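Local coordinates for protein neutral ceramidase (Pseudomonas aeruginosa, PDB 2ZWS) that hydrolyses the N-acyl linkage of ceramides to give sphingosine and free fatty acid, and also catalyses the reverse synthesis, at residues Y86-A94 / Q396-G407. Numbering follows the deposited sequence. Where two conformers were deposited one is given.
Sequences YDENNVMLA and QMFRIGQLELLG
Met92 lays its terminal methyl over one face of the Phe398 ring, a CH-pi contact with CE 4.0 Å from the ring centroid. The methyl stands only 7° off the ring normal, and SD lies farther above the same face, a more distant Met-aromatic contact. The chain reaches straight out from its strand, CG anti to the backbone N, until the bend at chi3 (-64°) turns CE onto the ring. An unbranched, flexible thioether suits this place, for it can pass between neighbours and still end on an aromatic face. Phe398 suits its own, offering the methyl a broad flat face while its CZ reaches Met92 CB at 3.6 Å, nearer the backbone. Met92 SD meets Leu405 CD2 at 4.0 Å and packs against Gly407, whose lack of a side chain suits the close approach of the sulfur.

Gln396 supplies the polar link. Its extended chain brings NE2 to Val91 O at 2.9 Å, nearly straight at the hydrogen (170°) and in the plane of its own amide, although the donor sits above the carbonyl plane of Val91. OE1 rests against Met92 CB and CG. Glutamine is thus long enough to bridge the two sheets and bind a buried main-chain carbonyl.

Before the strand, Asp87, a probable substrate-binding residue, accepts from Asn89 N in an Asx turn. Strand 91-94, paired with strand 55-61 in one mixed sheet, packs steeply across the hairpin 396-407 of a second (strands 295-303, 392-400, 403-407 and 435-439), through a buried, mainly apolar layer of the N-terminal ceramidase region.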
loop_
_atom_site.group_PDB
_atom_site.type_symbol
_atom_site.label_atom_id
_atom_site.label_comp_id
_atom_site.label_asym_id
_atom_site.label_seq_id
_atom_site.Cartn_x
_atom_site.Cartn_y
_atom_site.Cartn_z
ATOM N N TYR A 86 18.702 -13.189 2.343
ATOM C CA TYR A 86 17.510 -12.589 2.951
ATOM C C TYR A 86 16.798 -13.584 3.826
ATOM O O TYR A 86 16.743 -14.766 3.512
ATOM C CB TYR A 86 16.528 -12.116 1.879
ATOM C CG TYR A 86 17.096 -11.077 0.946
ATOM C CD1 TYR A 86 17.343 -11.379 -0.400
ATOM C CD2 TYR A 86 17.395 -9.802 1.403
ATOM C CE1 TYR A 86 17.869 -10.427 -1.253
ATOM C CE2 TYR A 86 17.923 -8.837 0.555
ATOM C CZ TYR A 86 18.149 -9.156 -0.773
ATOM O OH TYR A 86 18.691 -8.216 -1.635
ATOM N N ASP A 87 16.235 -13.079 4.918
ATOM C CA ASP A 87 15.249 -13.829 5.675
ATOM C C ASP A 87 14.348 -12.876 6.485
ATOM O O ASP A 87 14.325 -11.664 6.263
ATOM C CB ASP A 87 15.911 -14.898 6.556
ATOM C CG ASP A 87 16.823 -14.318 7.630
ATOM O OD1 ASP A 87 16.713 -13.119 7.982
ATOM O OD2 ASP A 87 17.645 -15.096 8.163
ATOM N N GLU A 88 13.568 -13.427 7.403
ATOM C CA GLU A 88 12.637 -12.585 8.146
ATOM C C GLU A 88 13.331 -11.470 8.915
ATOM O O GLU A 88 12.716 -10.430 9.181
ATOM C CB GLU A 88 11.783 -13.409 9.106
ATOM C CG GLU A 88 12.539 -14.431 9.941
ATOM C CD GLU A 88 12.491 -15.816 9.322
ATOM O OE1 GLU A 88 11.646 -16.642 9.745
ATOM O OE2 GLU A 88 13.271 -16.072 8.391
ATOM N N ASN A 89 14.596 -11.668 9.281
ATOM C CA ASN A 89 15.281 -10.641 10.052
ATOM C C ASN A 89 15.639 -9.391 9.257
ATOM O O ASN A 89 15.796 -8.330 9.843
ATOM C CB ASN A 89 16.542 -11.197 10.695
ATOM C CG ASN A 89 16.245 -12.345 11.626
ATOM O OD1 ASN A 89 15.405 -12.230 12.498
ATOM N ND2 ASN A 89 16.934 -13.461 11.435
ATOM N N ASN A 90 15.795 -9.495 7.942
ATOM C CA ASN A 90 16.310 -8.321 7.221
ATOM C C ASN A 90 15.460 -7.863 6.047
ATOM O O ASN A 90 15.941 -7.105 5.193
ATOM C CB ASN A 90 17.772 -8.515 6.799
ATOM C CG ASN A 90 17.920 -9.494 5.669
ATOM O OD1 ASN A 90 17.047 -10.339 5.455
ATOM N ND2 ASN A 90 19.053 -9.424 4.962
ATOM N N VAL A 91 14.185 -8.275 6.036
ATOM C CA VAL A 91 13.278 -7.860 4.963
ATOM C C VAL A 91 12.038 -7.254 5.626
ATOM O O VAL A 91 11.363 -7.954 6.413
ATOM C CB VAL A 91 12.861 -9.083 4.059
ATOM C CG1 VAL A 91 11.795 -8.636 3.056
ATOM C CG2 VAL A 91 14.066 -9.746 3.354
ATOM N N MET A 92 11.729 -5.991 5.304
ATOM C CA MET A 92 10.516 -5.342 5.831
ATOM C C MET A 92 9.621 -4.972 4.668
ATOM O O MET A 92 10.061 -4.318 3.740
ATOM C CB MET A 92 10.857 -4.073 6.643
ATOM C CG MET A 92 9.647 -3.428 7.294
ATOM S SD MET A 92 10.054 -1.960 8.269
ATOM C CE MET A 92 11.090 -2.671 9.564
ATOM N N LEU A 93 8.353 -5.376 4.756
ATOM C CA LEU A 93 7.374 -5.062 3.709
ATOM C C LEU A 93 6.314 -4.169 4.307
ATOM O O LEU A 93 5.798 -4.490 5.367
ATOM C CB LEU A 93 6.711 -6.356 3.203
ATOM C CG LEU A 93 7.611 -7.497 2.730
ATOM C CD1 LEU A 93 6.736 -8.650 2.235
ATOM C CD2 LEU A 93 8.590 -7.074 1.625
ATOM N N ALA A 94 6.012 -3.039 3.684
ATOM C CA ALA A 94 5.007 -2.122 4.206
ATOM C C ALA A 94 4.103 -1.663 3.078
ATOM O O ALA A 94 4.415 -1.849 1.896
ATOM C CB ALA A 94 5.681 -0.965 4.868
ATOM N N GLN A 396 9.014 -6.273 14.182
ATOM C CA GLN A 396 10.300 -6.106 13.538
ATOM C C GLN A 396 10.827 -4.708 13.788
ATOM O O GLN A 396 10.052 -3.729 13.825
ATOM C CB GLN A 396 10.121 -6.311 12.033
ATOM C CG GLN A 396 11.455 -6.345 11.270
ATOM C CD GLN A 396 11.228 -6.604 9.808
ATOM O OE1 GLN A 396 10.389 -5.950 9.204
ATOM N NE2 GLN A 396 11.960 -7.579 9.228
ATOM N N MET A 397 12.154 -4.619 13.905
ATOM C CA MET A 397 12.847 -3.335 13.997
ATOM C C MET A 397 14.138 -3.402 13.210
ATOM O O MET A 397 14.857 -4.410 13.268
ATOM C CB MET A 397 13.195 -2.968 15.442
ATOM C CG MET A 397 12.016 -2.718 16.354
ATOM S SD MET A 397 12.469 -2.373 18.069
ATOM C CE MET A 397 13.535 -0.942 17.856
ATOM N N PHE A 398 14.403 -2.342 12.436
ATOM C CA PHE A 398 15.702 -2.159 11.787
ATOM C C PHE A 398 16.431 -1.049 12.529
ATOM O O PHE A 398 15.812 -0.060 12.923
ATOM C CB PHE A 398 15.558 -1.665 10.345
ATOM C CG PHE A 398 15.129 -2.715 9.351
ATOM C CD1 PHE A 398 14.995 -4.060 9.701
ATOM C CD2 PHE A 398 14.891 -2.340 8.036
ATOM C CE1 PHE A 398 14.592 -5.009 8.760
ATOM C CE2 PHE A 398 14.512 -3.292 7.081
ATOM C CZ PHE A 398 14.376 -4.619 7.443
ATOM N N ARG A 399 17.737 -1.209 12.706
ATOM C CA ARG A 399 18.570 -0.084 13.107
ATOM C C ARG A 399 19.356 0.344 11.857
ATOM O O ARG A 399 19.994 -0.493 11.195
ATOM C CB ARG A 399 19.556 -0.469 14.218
ATOM C CG ARG A 399 20.594 0.646 14.405
ATOM C CD ARG A 399 21.561 0.404 15.531
ATOM N NE ARG A 399 22.353 1.619 15.721
ATOM C CZ ARG A 399 22.934 1.976 16.869
ATOM N NH1 ARG A 399 22.860 1.180 17.935
ATOM N NH2 ARG A 399 23.601 3.123 16.939
ATOM N N ILE A 400 19.282 1.637 11.530
ATOM C CA ILE A 400 20.013 2.189 10.402
ATOM C C ILE A 400 20.815 3.374 10.964
ATOM O O ILE A 400 20.280 4.476 11.098
ATOM C CB ILE A 400 19.052 2.630 9.242
ATOM C CG1 ILE A 400 18.123 1.481 8.808
ATOM C CG2 ILE A 400 19.855 3.135 8.067
ATOM C CD1 ILE A 400 16.946 1.947 7.928
ATOM N N GLY A 401 22.065 3.128 11.374
ATOM C CA GLY A 401 22.816 4.163 12.098
ATOM C C GLY A 401 22.093 4.636 13.355
ATOM O O GLY A 401 21.672 3.810 14.191
ATOM N N GLN A 402 21.910 5.950 13.504
ATOM C CA GLN A 402 21.192 6.464 14.696
ATOM C C GLN A 402 19.670 6.406 14.559
ATOM O O GLN A 402 18.943 6.943 15.407
ATOM C CB GLN A 402 21.630 7.905 15.008
ATOM C CG GLN A 402 21.127 8.956 13.997
ATOM C CD GLN A 402 22.112 9.307 12.875
ATOM O OE1 GLN A 402 22.166 10.471 12.445
ATOM N NE2 GLN A 402 22.835 8.326 12.366
ATOM N N LEU A 403 19.193 5.786 13.478
ATOM C CA LEU A 403 17.749 5.616 13.247
ATOM C C LEU A 403 17.286 4.233 13.627
ATOM O O LEU A 403 17.993 3.257 13.408
ATOM C CB LEU A 403 17.412 5.755 11.767
ATOM C CG LEU A 403 17.944 6.970 11.043
ATOM C CD1 LEU A 403 17.421 6.937 9.599
ATOM C CD2 LEU A 403 17.527 8.247 11.752
ATOM N N GLU A 404 16.085 4.159 14.188
ATOM C CA GLU A 404 15.417 2.858 14.293
ATOM C C GLU A 404 14.091 2.953 13.593
ATOM O O GLU A 404 13.377 3.936 13.750
ATOM C CB GLU A 404 15.206 2.409 15.733
ATOM C CG GLU A 404 16.408 1.723 16.317
ATOM C CD GLU A 404 16.188 1.227 17.749
ATOM O OE1 GLU A 404 15.371 1.825 18.504
ATOM O OE2 GLU A 404 16.866 0.245 18.118
ATOM N N LEU A 405 13.793 1.921 12.811
ATOM C CA LEU A 405 12.590 1.871 12.007
ATOM C C LEU A 405 11.801 0.664 12.510
ATOM O O LEU A 405 12.297 -0.460 12.529
ATOM C CB LEU A 405 12.992 1.711 10.537
ATOM C CG LEU A 405 11.879 1.457 9.526
ATOM C CD1 LEU A 405 10.845 2.601 9.495
ATOM C CD2 LEU A 405 12.447 1.206 8.141
ATOM N N LEU A 406 10.582 0.904 12.966
ATOM C CA LEU A 406 9.736 -0.169 13.468
ATOM C C LEU A 406 8.704 -0.553 12.435
ATOM O O LEU A 406 8.082 0.321 11.821
ATOM C CB LEU A 406 8.975 0.276 14.714
ATOM C CG LEU A 406 9.672 0.438 16.075
ATOM C CD1 LEU A 406 11.027 1.077 16.039
ATOM C CD2 LEU A 406 8.746 1.213 17.048
ATOM N N GLY A 407 8.521 -1.864 12.245
ATOM C CA GLY A 407 7.498 -2.343 11.325
ATOM C C GLY A 407 6.401 -2.980 12.175
ATOM O O GLY A 407 6.643 -4.003 12.841
#